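Local coordinates for uncharacterized protein (Pseudomonas fluorescens, PDB 5V00), which is of uncharacterised biochemical function but, as the bicupin protein HutD, is involved in histidine utilization in Pseudomonas, at residues S9-W14 with L167-N172; Q143-F148 with L186-Q191; A76-T81 with R88-L93. All blocks are in the same frame, centred on the assembly; numbering follows the deposited sequence.

Interaction 1: residues S9-W14 with L167-N172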
ATOM      1  N   SER B   9      16.698   3.113  -2.808  1.00 51.91           N
ATOM      2  CA  SER B   9      16.613   1.648  -2.331  1.00 45.85           C
ATOM      3  C   SER B   9      15.265   0.985  -2.681  1.00 37.10           C
ATOM      4  O   SER B   9      14.978   0.662  -3.876  1.00 43.48           O
ATOM      5  CB  SER B   9      16.899   1.525  -0.784  1.00 51.03           C
ATOM      6  OG  SER B   9      15.917   2.160   0.103  1.00 38.45           O
ATOM      7  N   ALA B  10      14.390   0.848  -1.681  1.00 32.08           N
ATOM      8  CA  ALA B  10      13.127   0.150  -1.873  1.00 24.50           C
ATOM      9  C   ALA B  10      12.077   1.179  -2.368  1.00 25.03           C
ATOM     10  O   ALA B  10      11.714   2.058  -1.558  1.00 22.20           O
ATOM     11  CB  ALA B  10      12.701  -0.398  -0.601  1.00 27.04           C
ATOM     12  N   ILE B  11      11.666   1.106  -3.624  1.00 21.36           N
ATOM     13  CA  ILE B  11      10.716   2.051  -4.199  1.00 20.45           C
ATOM     14  C   ILE B  11       9.382   1.400  -4.354  1.00 24.55           C
ATOM     15  O   ILE B  11       9.308   0.255  -4.881  1.00 19.65           O
ATOM     16  CB  ILE B  11      11.220   2.571  -5.560  1.00 26.60           C
ATOM     17  CG1 ILE B  11      12.531   3.363  -5.343  1.00 31.77           C
ATOM     18  CG2 ILE B  11      10.174   3.447  -6.250  1.00 26.58           C
ATOM     19  CD1 ILE B  11      13.326   3.533  -6.652  1.00 36.16           C
ATOM     20  N   SER B  12       8.329   2.049  -3.894  1.00 19.06           N
ATOM     21  CA  SER B  12       6.947   1.604  -4.100  1.00 22.44           C
ATOM     22  C   SER B  12       6.174   2.685  -4.828  1.00 22.81           C
ATOM     23  O   SER B  12       6.436   3.855  -4.628  1.00 21.27           O
ATOM     24  CB  SER B  12       6.325   1.354  -2.754  1.00 22.47           C
ATOM     25  OG  SER B  12       6.890   0.259  -2.098  1.00 24.99           O
ATOM     26  N   VAL B  13       5.221   2.344  -5.703  1.00 19.22           N
ATOM     27  CA  VAL B  13       4.367   3.319  -6.347  1.00 18.94           C
ATOM     28  C   VAL B  13       2.916   2.946  -5.963  1.00 22.25           C
ATOM     29  O   VAL B  13       2.469   1.800  -6.194  1.00 24.06           O
ATOM     30  CB  VAL B  13       4.525   3.417  -7.869  1.00 19.88           C
ATOM     31  CG1 VAL B  13       3.589   4.448  -8.466  1.00 21.56           C
ATOM     32  CG2 VAL B  13       5.988   3.671  -8.237  1.00 22.87           C
ATOM     33  N   TRP B  14       2.204   3.872  -5.300  1.00 18.25           N
ATOM     34  CA  TRP B  14       0.809   3.695  -4.886  1.00 18.80           C
ATOM     35  C   TRP B  14       0.009   4.378  -6.000  1.00 20.68           C
ATOM     36  O   TRP B  14       0.135   5.641  -6.229  1.00 19.86           O
ATOM     37  CB  TRP B  14       0.560   4.345  -3.519  1.00 19.82           C
ATOM     38  CG  TRP B  14       1.525   3.982  -2.446  1.00 21.15           C
ATOM     39  CD1 TRP B  14       2.476   4.750  -1.836  1.00 20.23           C
ATOM     40  CD2 TRP B  14       1.720   2.677  -1.952  1.00 26.57           C
ATOM     41  NE1 TRP B  14       3.185   4.027  -0.925  1.00 20.61           N
ATOM     42  CE2 TRP B  14       2.766   2.726  -1.009  1.00 26.15           C
ATOM     43  CE3 TRP B  14       1.174   1.446  -2.293  1.00 40.37           C
ATOM     44  CZ2 TRP B  14       3.253   1.604  -0.362  1.00 35.19           C
ATOM     45  CZ3 TRP B  14       1.662   0.307  -1.633  1.00 46.32           C
ATOM     46  CH2 TRP B  14       2.703   0.410  -0.670  1.00 42.89           C
ATOM     47  N   LEU B 167       4.784   8.061  -4.979  1.00 17.70           N
ATOM     48  CA  LEU B 167       5.964   7.255  -4.898  1.00 19.28           C
ATOM     49  C   LEU B 167       6.467   7.290  -3.489  1.00 20.63           C
ATOM     50  O   LEU B 167       6.381   8.330  -2.792  1.00 19.80           O
ATOM     51  CB  LEU B 167       6.998   7.812  -5.850  1.00 20.38           C
ATOM     52  CG  LEU B 167       8.284   7.017  -5.899  1.00 20.14           C
ATOM     53  CD1 LEU B 167       8.802   6.855  -7.302  1.00 21.87           C
ATOM     54  CD2 LEU B 167       9.328   7.583  -4.970  1.00 22.18           C
ATOM     55  N   GLN B 168       6.931   6.146  -2.981  1.00 16.49           N
ATOM     56  CA  GLN B 168       7.483   6.008  -1.642  1.00 18.12           C
ATOM     57  C   GLN B 168       8.841   5.307  -1.692  1.00 20.20           C
ATOM     58  O   GLN B 168       8.966   4.237  -2.302  1.00 19.84           O
ATOM     59  CB  GLN B 168       6.583   5.212  -0.749  1.00 19.32           C
ATOM     60  CG  GLN B 168       7.088   4.970   0.656  1.00 19.31           C
ATOM     61  CD  GLN B 168       6.019   4.407   1.618  1.00 18.85           C
ATOM     62  OE1 GLN B 168       4.829   4.437   1.334  1.00 20.74           O
ATOM     63  NE2 GLN B 168       6.455   4.071   2.826  1.00 21.12           N
ATOM     64  N   VAL B 169       9.847   5.944  -1.093  1.00 17.87           N
ATOM     65  CA  VAL B 169      11.149   5.299  -0.900  1.00 20.43           C
ATOM     66  C   VAL B 169      11.161   4.927   0.563  1.00 22.46           C
ATOM     67  O   VAL B 169      10.845   5.737   1.493  1.00 23.84           O
ATOM     68  CB  VAL B 169      12.339   6.221  -1.196  1.00 22.92           C
ATOM     69  CG1 VAL B 169      13.647   5.441  -0.901  1.00 27.86           C
ATOM     70  CG2 VAL B 169      12.258   6.802  -2.522  1.00 23.90           C
ATOM     71  N   ASP B 170      11.534   3.700   0.895  1.00 22.15           N
ATOM     72  CA  ASP B 170      11.590   3.220   2.307  1.00 26.08           C
ATOM     73  C   ASP B 170      12.967   2.641   2.589  1.00 26.55           C
ATOM     74  O   ASP B 170      13.665   2.233   1.679  1.00 26.30           O
ATOM     75  CB  ASP B 170      10.678   2.044   2.566  1.00 29.05           C
ATOM     76  CG  ASP B 170       9.266   2.411   2.864  1.00 39.71           C
ATOM     77  OD1 ASP B 170       9.027   3.386   3.628  1.00 38.88           O
ATOM     78  OD2 ASP B 170       8.407   1.562   2.413  1.00 42.97           O
ATOM     79  N   GLY B 171      13.302   2.598   3.861  1.00 28.52           N
ATOM     80  CA  GLY B 171      14.582   1.983   4.300  1.00 29.86           C
ATOM     81  C   GLY B 171      15.832   2.628   3.813  1.00 31.14           C
ATOM     82  O   GLY B 171      16.870   2.016   3.672  1.00 33.74           O
ATOM     83  N   ASN B 172      15.785   3.921   3.574  1.00 28.87           N
ATOM     84  CA  ASN B 172      17.003   4.582   3.149  1.00 28.86           C
ATOM     85  C   ASN B 172      17.965   4.717   4.298  1.00 31.50           C
ATOM     86  O   ASN B 172      17.521   5.098   5.427  1.00 26.95           O
ATOM     87  CB  ASN B 172      16.634   5.967   2.651  1.00 25.20           C
ATOM     88  CG  ASN B 172      17.839   6.768   2.289  1.00 34.13           C
ATOM     89  OD1 ASN B 172      18.646   6.250   1.486  1.00 33.98           O
ATOM     90  ND2 ASN B 172      17.887   8.070   2.683  1.00 24.53           N
TER
HETATM   91  O   HOH W   1       8.922   1.521  -0.536  1.00 28.78           O
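The indole of W14 turns its N-H edge to the side-chain amide of Q168: NE1 donates to Q168 OE1 at 2.8 Å, the oxygen lying close to the plane of the indole, and the two planes are turned 62° apart. The bond leaves the amide tilted from the carbonyl plane. Over one face of the indole lies S12 CB, 3.8 Å above the plane and toward the rim. Q168 reaches the ring edge because its CG stands anti to the backbone N (chi1 178°) and the chain runs on extended. T35 OG1 is a second partner of OE1, while NE2 donates to D170 OD1 at 2.8 Å on the syn side, though well out of the carboxylate plane, fixing the rotation of this buried amide. D170 OD1 is also hydrogen-bonded to T144 OG1. The backbones pair antiparallel in a five-stranded sheet of the bicupin, where the N-terminal strand 10-14 is outermost within the chain, beside 166-170. S12 with Q168 is a hydrogen-bonded pair, S12 N to Q168 O at 2.8 Å and Q168 N to S12 O at 2.9 Å, and D170 N bonds to A10 O. On the face opposite S12 and Q168, the side chains of I11 and L167 cross at a slant, CG2 of I11 3.8 Å from CD1 of L167. W14 packs on R36 of the second subunit.

Interaction 2: residues Q143-F148 with L186-Q191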
ATOM      1  N   GLN B 143      14.639   8.464   6.222  1.00 18.91           N
ATOM      2  CA  GLN B 143      14.378   7.045   6.026  1.00 19.79           C
ATOM      3  C   GLN B 143      13.261   6.776   5.027  1.00 19.60           C
ATOM      4  O   GLN B 143      13.327   5.762   4.263  1.00 20.11           O
ATOM      5  CB  GLN B 143      13.934   6.400   7.328  1.00 27.22           C
ATOM      6  CG  GLN B 143      14.922   6.303   8.430  1.00 35.69           C
ATOM      7  CD  GLN B 143      14.171   5.898   9.774  1.00 37.72           C
ATOM      8  OE1 GLN B 143      12.835   5.826   9.928  1.00 30.92           O
ATOM      9  NE2 GLN B 143      15.021   5.635  10.761  1.00 56.61           N
ATOM     10  N   THR B 144      12.251   7.636   5.028  1.00 18.28           N
ATOM     11  CA  THR B 144      11.135   7.504   4.080  1.00 17.77           C
ATOM     12  C   THR B 144      10.930   8.817   3.339  1.00 19.53           C
ATOM     13  O   THR B 144      10.937   9.885   3.923  1.00 18.26           O
ATOM     14  CB  THR B 144       9.843   7.157   4.830  1.00 20.62           C
ATOM     15  OG1 THR B 144      10.030   5.914   5.493  1.00 23.30           O
ATOM     16  CG2 THR B 144       8.647   7.058   3.899  1.00 22.19           C
ATOM     17  N   VAL B 145      10.829   8.713   2.054  1.00 17.90           N
ATOM     18  CA  VAL B 145      10.556   9.841   1.181  1.00 17.16           C
ATOM     19  C   VAL B 145       9.329   9.566   0.374  1.00 20.74           C
ATOM     20  O   VAL B 145       9.217   8.509  -0.283  1.00 18.90           O
ATOM     21  CB  VAL B 145      11.765  10.207   0.236  1.00 18.12           C
ATOM     22  CG1 VAL B 145      11.374  11.430  -0.601  1.00 20.92           C
ATOM     23  CG2 VAL B 145      13.012  10.457   1.042  1.00 19.94           C
ATOM     24  N   LEU B 146       8.402  10.526   0.322  1.00 17.21           N
ATOM     25  CA  LEU B 146       7.135  10.363  -0.335  1.00 17.93           C
ATOM     26  C   LEU B 146       6.989  11.491  -1.375  1.00 18.11           C
ATOM     27  O   LEU B 146       7.341  12.683  -1.074  1.00 18.26           O
ATOM     28  CB  LEU B 146       5.935  10.430   0.643  1.00 19.36           C
ATOM     29  CG  LEU B 146       6.008   9.341   1.698  1.00 23.26           C
ATOM     30  CD1 LEU B 146       5.205   9.849   2.911  1.00 26.96           C
ATOM     31  CD2 LEU B 146       5.318   8.107   1.134  1.00 23.74           C
ATOM     32  N   VAL B 147       6.506  11.156  -2.533  1.00 15.92           N
ATOM     33  CA  VAL B 147       6.252  12.110  -3.630  1.00 16.13           C
ATOM     34  C   VAL B 147       4.836  11.929  -4.094  1.00 17.72           C
ATOM     35  O   VAL B 147       4.514  10.944  -4.729  1.00 17.92           O
ATOM     36  CB  VAL B 147       7.239  11.995  -4.823  1.00 15.88           C
ATOM     37  CG1 VAL B 147       6.981  13.041  -5.857  1.00 18.55           C
ATOM     38  CG2 VAL B 147       8.677  12.107  -4.365  1.00 17.40           C
ATOM     39  N   PHE B 148       3.976  12.932  -3.834  1.00 16.14           N
ATOM     40  CA  PHE B 148       2.541  12.861  -4.159  1.00 17.43           C
ATOM     41  C   PHE B 148       2.231  13.818  -5.287  1.00 20.10           C
ATOM     42  O   PHE B 148       2.431  15.032  -5.153  1.00 18.72           O
ATOM     43  CB  PHE B 148       1.720  13.259  -2.929  1.00 16.56           C
ATOM     44  CG  PHE B 148       0.233  13.301  -3.153  1.00 16.91           C
ATOM     45  CD1 PHE B 148      -0.502  12.124  -3.192  1.00 19.78           C
ATOM     46  CD2 PHE B 148      -0.433  14.513  -3.290  1.00 17.76           C
ATOM     47  CE1 PHE B 148      -1.848  12.139  -3.435  1.00 19.91           C
ATOM     48  CE2 PHE B 148      -1.761  14.558  -3.587  1.00 18.65           C
ATOM     49  CZ  PHE B 148      -2.520  13.377  -3.570  1.00 18.61           C
ATOM     50  N   LEU B 186       6.418  16.920  -1.614  1.00 15.89           N
ATOM     51  CA  LEU B 186       7.573  16.162  -1.115  1.00 17.14           C
ATOM     52  C   LEU B 186       7.466  15.999   0.389  1.00 18.31           C
ATOM     53  O   LEU B 186       7.425  16.999   1.114  1.00 19.07           O
ATOM     54  CB  LEU B 186       8.911  16.869  -1.425  1.00 16.91           C
ATOM     55  CG  LEU B 186       9.182  17.168  -2.892  1.00 18.65           C
ATOM     56  CD1 LEU B 186      10.482  17.910  -2.997  1.00 22.30           C
ATOM     57  CD2 LEU B 186       9.108  15.952  -3.808  1.00 19.97           C
ATOM     58  N   ILE B 187       7.397  14.775   0.912  1.00 16.08           N
ATOM     59  CA  ILE B 187       7.368  14.527   2.340  1.00 17.03           C
ATOM     60  C   ILE B 187       8.524  13.625   2.746  1.00 19.59           C
ATOM     61  O   ILE B 187       8.820  12.634   2.044  1.00 18.04           O
ATOM     62  CB  ILE B 187       6.034  13.935   2.783  1.00 17.37           C
ATOM     63  CG1 ILE B 187       4.902  14.946   2.491  1.00 20.26           C
ATOM     64  CG2 ILE B 187       6.020  13.457   4.197  1.00 19.30           C
ATOM     65  CD1 ILE B 187       3.528  14.412   2.676  1.00 22.95           C
ATOM     66  N   GLU B 188       9.158  13.909   3.853  1.00 17.21           N
ATOM     67  CA  GLU B 188      10.222  13.129   4.346  1.00 15.88           C
ATOM     68  C   GLU B 188       9.976  12.802   5.841  1.00 20.54           C
ATOM     69  O   GLU B 188       9.619  13.680   6.641  1.00 21.68           O
ATOM     70  CB  GLU B 188      11.544  13.821   4.227  1.00 18.24           C
ATOM     71  CG  GLU B 188      11.948  14.114   2.807  1.00 19.03           C
ATOM     72  CD  GLU B 188      13.328  14.837   2.682  1.00 21.29           C
ATOM     73  OE1 GLU B 188      14.138  14.849   3.599  1.00 26.61           O
ATOM     74  OE2 GLU B 188      13.541  15.353   1.660  1.00 34.57           O
ATOM     75  N   LEU B 189      10.148  11.554   6.183  1.00 17.67           N
ATOM     76  CA  LEU B 189       9.849  11.067   7.544  1.00 17.13           C
ATOM     77  C   LEU B 189      10.962  10.173   8.011  1.00 21.37           C
ATOM     78  O   LEU B 189      11.420   9.284   7.263  1.00 20.82           O
ATOM     79  CB  LEU B 189       8.514  10.359   7.554  1.00 19.53           C
ATOM     80  CG  LEU B 189       7.292  11.231   7.241  1.00 21.51           C
ATOM     81  CD1 LEU B 189       6.248  10.428   6.613  1.00 23.63           C
ATOM     82  CD2 LEU B 189       6.775  11.750   8.598  1.00 24.97           C
ATOM     83  N   THR B 190      11.355  10.356   9.254  1.00 20.09           N
ATOM     84  CA  THR B 190      12.423   9.555   9.910  1.00 20.03           C
ATOM     85  C   THR B 190      12.062   9.265  11.375  1.00 22.72           C
ATOM     86  O   THR B 190      11.734  10.175  12.121  1.00 20.12           O
ATOM     87  CB  THR B 190      13.751  10.306   9.840  1.00 23.83           C
ATOM     88  OG1 THR B 190      14.106  10.491   8.466  1.00 23.26           O
ATOM     89  CG2 THR B 190      14.827   9.574  10.538  1.00 26.49           C
ATOM     90  N   GLN B 191      12.175   7.997  11.769  1.00 22.68           N
ATOM     91  CA  GLN B 191      11.927   7.585  13.135  1.00 26.91           C
ATOM     92  C   GLN B 191      12.910   8.264  14.042  1.00 30.95           C
ATOM     93  O   GLN B 191      14.085   8.499  13.702  1.00 32.23           O
ATOM     94  CB  GLN B 191      12.151   6.089  13.277  1.00 30.19           C
ATOM     95  CG  GLN B 191      10.978   5.292  12.947  1.00 39.96           C
ATOM     96  CD  GLN B 191      11.129   3.857  13.475  1.00 49.27           C
ATOM     97  OE1 GLN B 191      10.489   3.464  14.447  1.00 50.66           O
ATOM     98  NE2 GLN B 191      12.041   3.132  12.880  1.00 55.67           N
TER
HETATM   99  O   HOH W   2      10.660   6.495   8.383  1.00 42.17           O
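Q143, L146 and L189 lose more surface to this contact than the other residues, and they hold it in different ways. Q143, just before strand 144-148, works at the polar end. Its backbone N donates to T190 OG1 at 3.1 Å, and its extended side chain crosses T190 at about a right angle, CD lying 3.8 Å from T190 CG2. At the far end of that chain, OE1 accepts the backbone N-H of Q191 at 2.9 Å. The bond is straight at the hydrogen, with an angle of 173°, yet the donor stands above the carbonyl plane and not on a lone pair. A water donates to the same OE1 at 2.8 Å and also to L189 O, and it is hydrogen-bonded to T144 OG1. The glutamine oxygen is thus gripped from two sources, and the amide ties the start of one strand to the end of the other.

L146 and L189 supply the apolar half. The CG of L146 lies beside its backbone N (chi1 -60°), which brings CD1 out on the face shared with I187 and L189, where it touches L189 CD1 and I187 CG2, each at 3.9 Å. Beneath them, T144 with L189 and L146 with I187 are antiparallel hydrogen-bonded pairs, each closed by two backbone bonds. On the reverse face the side chains of V147 and L186 lie side by side, CG2 of V147 3.9 Å from CD2 of L186. This is the interior of a cupin-type sheet: strand 144-149 has 166-170 as its other neighbour, and 184-191 has 125-132. L146, I187 and L189 pack on strand 47-54, while V145, L186 and E188 lie against F138 of strand 135-140.

Interaction 3: residues A76-T81 with R88-L93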
ATOM      1  N   ALA B  76     -12.437  24.457  -4.746  1.00 26.51           N
ATOM      2  CA  ALA B  76     -11.900  25.835  -4.759  1.00 26.82           C
ATOM      3  C   ALA B  76     -11.415  26.319  -3.405  1.00 25.14           C
ATOM      4  O   ALA B  76     -10.792  27.382  -3.342  1.00 30.17           O
ATOM      5  CB  ALA B  76     -12.994  26.792  -5.312  1.00 31.66           C
ATOM      6  N   GLY B  77     -11.661  25.596  -2.326  1.00 25.69           N
ATOM      7  CA  GLY B  77     -11.228  25.948  -1.011  1.00 25.12           C
ATOM      8  C   GLY B  77     -12.307  25.893  -0.007  1.00 24.08           C
ATOM      9  O   GLY B  77     -13.455  25.642  -0.374  1.00 27.64           O
ATOM     10  N   MET B  78     -11.914  25.987   1.235  1.00 22.87           N
ATOM     11  CA  MET B  78     -12.818  25.999   2.376  1.00 24.54           C
ATOM     12  C   MET B  78     -12.259  26.803   3.521  0.94 25.17           C
ATOM     13  O   MET B  78     -11.143  27.328   3.431  1.00 23.84           O
ATOM     14  CB  MET B  78     -13.248  24.551   2.776  1.00 26.62           C
ATOM     15  CG  MET B  78     -12.035  23.688   3.029  1.00 27.32           C
ATOM     16  SD  MET B  78     -11.155  23.964   4.507  1.00 30.95           S
ATOM     17  CE  MET B  78     -10.245  22.293   4.438  1.00 30.77           C
ATOM     18  N   VAL B  79     -13.089  27.016   4.565  1.00 23.20           N
ATOM     19  CA  VAL B  79     -12.701  27.764   5.732  1.00 24.20           C
ATOM     20  C   VAL B  79     -12.649  26.949   6.973  1.00 25.97           C
ATOM     21  O   VAL B  79     -13.609  26.239   7.319  1.00 28.77           O
ATOM     22  CB  VAL B  79     -13.742  28.955   5.954  1.00 26.07           C
ATOM     23  CG1 VAL B  79     -13.471  29.608   7.281  1.00 30.13           C
ATOM     24  CG2 VAL B  79     -13.540  29.925   4.826  1.00 29.78           C
ATOM     25  N   LEU B  80     -11.546  27.013   7.673  1.00 23.45           N
ATOM     26  CA  LEU B  80     -11.401  26.351   8.934  1.00 24.78           C
ATOM     27  C   LEU B  80     -11.465  27.258  10.115  1.00 29.21           C
ATOM     28  O   LEU B  80     -10.900  28.361  10.100  1.00 29.00           O
ATOM     29  CB  LEU B  80      -9.998  25.613   9.058  1.00 30.09           C
ATOM     30  CG  LEU B  80      -9.763  24.407   8.229  1.00 30.26           C
ATOM     31  CD1 LEU B  80      -8.457  23.777   8.790  1.00 31.64           C
ATOM     32  CD2 LEU B  80     -10.848  23.350   8.300  1.00 28.30           C
ATOM     33  N   THR B  81     -12.107  26.787  11.188  1.00 25.44           N
ATOM     34  CA  THR B  81     -12.025  27.427  12.439  1.00 25.31           C
ATOM     35  C   THR B  81     -11.286  26.509  13.406  1.00 28.53           C
ATOM     36  O   THR B  81     -11.742  25.390  13.636  1.00 29.87           O
ATOM     37  CB  THR B  81     -13.452  27.779  12.987  1.00 28.54           C
ATOM     38  OG1 THR B  81     -14.103  28.600  12.012  1.00 30.15           O
ATOM     39  CG2 THR B  81     -13.371  28.529  14.265  1.00 34.06           C
ATOM     40  N   ARG B  88      -9.950  30.774   9.045  1.00 25.23           N
ATOM     41  CA  ARG B  88      -8.844  30.688   8.090  1.00 25.88           C
ATOM     42  C   ARG B  88      -9.208  30.076   6.788  1.00 23.93           C
ATOM     43  O   ARG B  88      -9.780  28.975   6.731  1.00 26.88           O
ATOM     44  CB  ARG B  88      -7.741  29.942   8.764  1.00 28.20           C
ATOM     45  CG  ARG B  88      -6.625  29.702   7.803  1.00 30.94           C
ATOM     46  CD  ARG B  88      -5.477  29.019   8.516  1.00 32.06           C
ATOM     47  NE  ARG B  88      -4.866  29.873   9.512  1.00 29.53           N
ATOM     48  CZ  ARG B  88      -4.050  30.868   9.222  1.00 30.50           C
ATOM     49  NH1 ARG B  88      -3.715  31.113   7.931  1.00 29.25           N
ATOM     50  NH2 ARG B  88      -3.493  31.516  10.241  1.00 28.91           N
ATOM     51  N   GLY B  89      -8.928  30.771   5.689  1.00 20.99           N
ATOM     52  CA  GLY B  89      -9.255  30.312   4.359  1.00 21.12           C
ATOM     53  C   GLY B  89      -8.131  29.383   3.805  1.00 23.15           C
ATOM     54  O   GLY B  89      -6.970  29.750   3.884  1.00 23.93           O
ATOM     55  N   LEU B  90      -8.508  28.229   3.269  1.00 21.28           N
ATOM     56  CA  LEU B  90      -7.564  27.300   2.596  1.00 21.10           C
ATOM     57  C   LEU B  90      -7.836  27.265   1.175  1.00 20.61           C
ATOM     58  O   LEU B  90      -8.884  26.764   0.698  1.00 22.13           O
ATOM     59  CB  LEU B  90      -7.653  25.887   3.264  1.00 22.36           C
ATOM     60  CG  LEU B  90      -6.903  25.774   4.578  1.00 28.13           C
ATOM     61  CD1 LEU B  90      -7.364  26.582   5.708  1.00 39.73           C
ATOM     62  CD2 LEU B  90      -6.983  24.326   5.044  1.00 30.72           C
ATOM     63  N   LEU B  91      -6.893  27.770   0.390  1.00 19.73           N
ATOM     64  CA  LEU B  91      -6.966  27.755  -1.038  1.00 22.18           C
ATOM     65  C   LEU B  91      -6.259  26.503  -1.604  1.00 20.43           C
ATOM     66  O   LEU B  91      -5.458  25.891  -0.867  1.00 21.13           O
ATOM     67  CB  LEU B  91      -6.262  29.002  -1.609  1.00 22.76           C
ATOM     68  CG  LEU B  91      -7.103  30.321  -1.512  1.00 26.23           C
ATOM     69  CD1 LEU B  91      -6.222  31.483  -1.930  1.00 31.24           C
ATOM     70  CD2 LEU B  91      -8.283  30.325  -2.427  1.00 30.37           C
ATOM     71  N   PRO B  92      -6.536  26.191  -2.832  1.00 23.59           N
ATOM     72  CA  PRO B  92      -5.867  24.998  -3.395  1.00 23.78           C
ATOM     73  C   PRO B  92      -4.385  25.037  -3.300  1.00 23.08           C
ATOM     74  O   PRO B  92      -3.755  26.067  -3.630  1.00 22.08           O
ATOM     75  CB  PRO B  92      -6.320  25.010  -4.851  1.00 25.27           C
ATOM     76  CG  PRO B  92      -7.686  25.662  -4.818  1.00 25.92           C
ATOM     77  CD  PRO B  92      -7.517  26.730  -3.780  1.00 26.22           C
ATOM     78  N   LEU B  93      -3.783  23.940  -2.843  1.00 22.01           N
ATOM     79  CA  LEU B  93      -2.334  23.752  -2.768  1.00 20.42           C
ATOM     80  C   LEU B  93      -1.637  24.577  -1.759  1.00 20.24           C
ATOM     81  O   LEU B  93      -0.406  24.695  -1.773  1.00 21.57           O
ATOM     82  CB  LEU B  93      -1.631  23.783  -4.129  1.00 21.77           C
ATOM     83  CG  LEU B  93      -2.269  22.864  -5.203  1.00 25.54           C
ATOM     84  CD1 LEU B  93      -1.527  22.866  -6.549  1.00 27.12           C
ATOM     85  CD2 LEU B  93      -2.395  21.384  -4.780  1.00 24.52           C
TER
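Strands 78-81 and 88-90 run antiparallel as the two arms of a beta hairpin, their axes 4.6 Å apart at closest approach and 143° between directions, a marked twist. M78 with L90 and L80 with R88 are hydrogen-bonded pairs, and V79 with G89 is the non-hydrogen-bonded pair between them. Three of the four bonds measure 2.8 Å, among them L90 N to M78 O, whereas M78 N to L90 O stretches to 3.2 Å. Just beyond, G77 adopts a positive phi of 130° and brings its CA to 3.0 Å from L90 O. CD2 of L90 rests 3.9 Å from M78 CE and 4.1 Å from L80 CD1; L80 crosses it, while M78 lies alongside, folded back at chi2 (74°) to reach the leucine. P92 CD packs against A76 O at 3.4 Å. The hairpin lies at one end of a four-stranded antiparallel sheet in the N-terminal half of the bicupin, with strand 104-108 beyond 78-82, and I70, V72 and F96 back the leucine. Between the segments every hydrogen bond is main chain to main chain and M78, L80 and L90 add only apolar contact, so these two arms are joined by backbone pairing and burial of apolar side chains.

From the N terminus, strand 10-14 pairs with residues 167-172, so interaction 1 closes a loop of 152 residues that takes in most of the chain. Interaction 3 lies wholly within that loop: a local hairpin joining neighbouring strands 78-82 and 88-90 of a sheet in the N-terminal half, its centre about 31 Å from that of interaction 1. Interaction 2 opens later, at 143-148, and closes at 186-191 after the second segment of interaction 1 has passed, so the two cross. Both build one sheet on the other side of the chain's centre, where strand 166-170 adjoins 144-149 through probable backbone bonds and the N-terminal strand joins an otherwise C-terminal set.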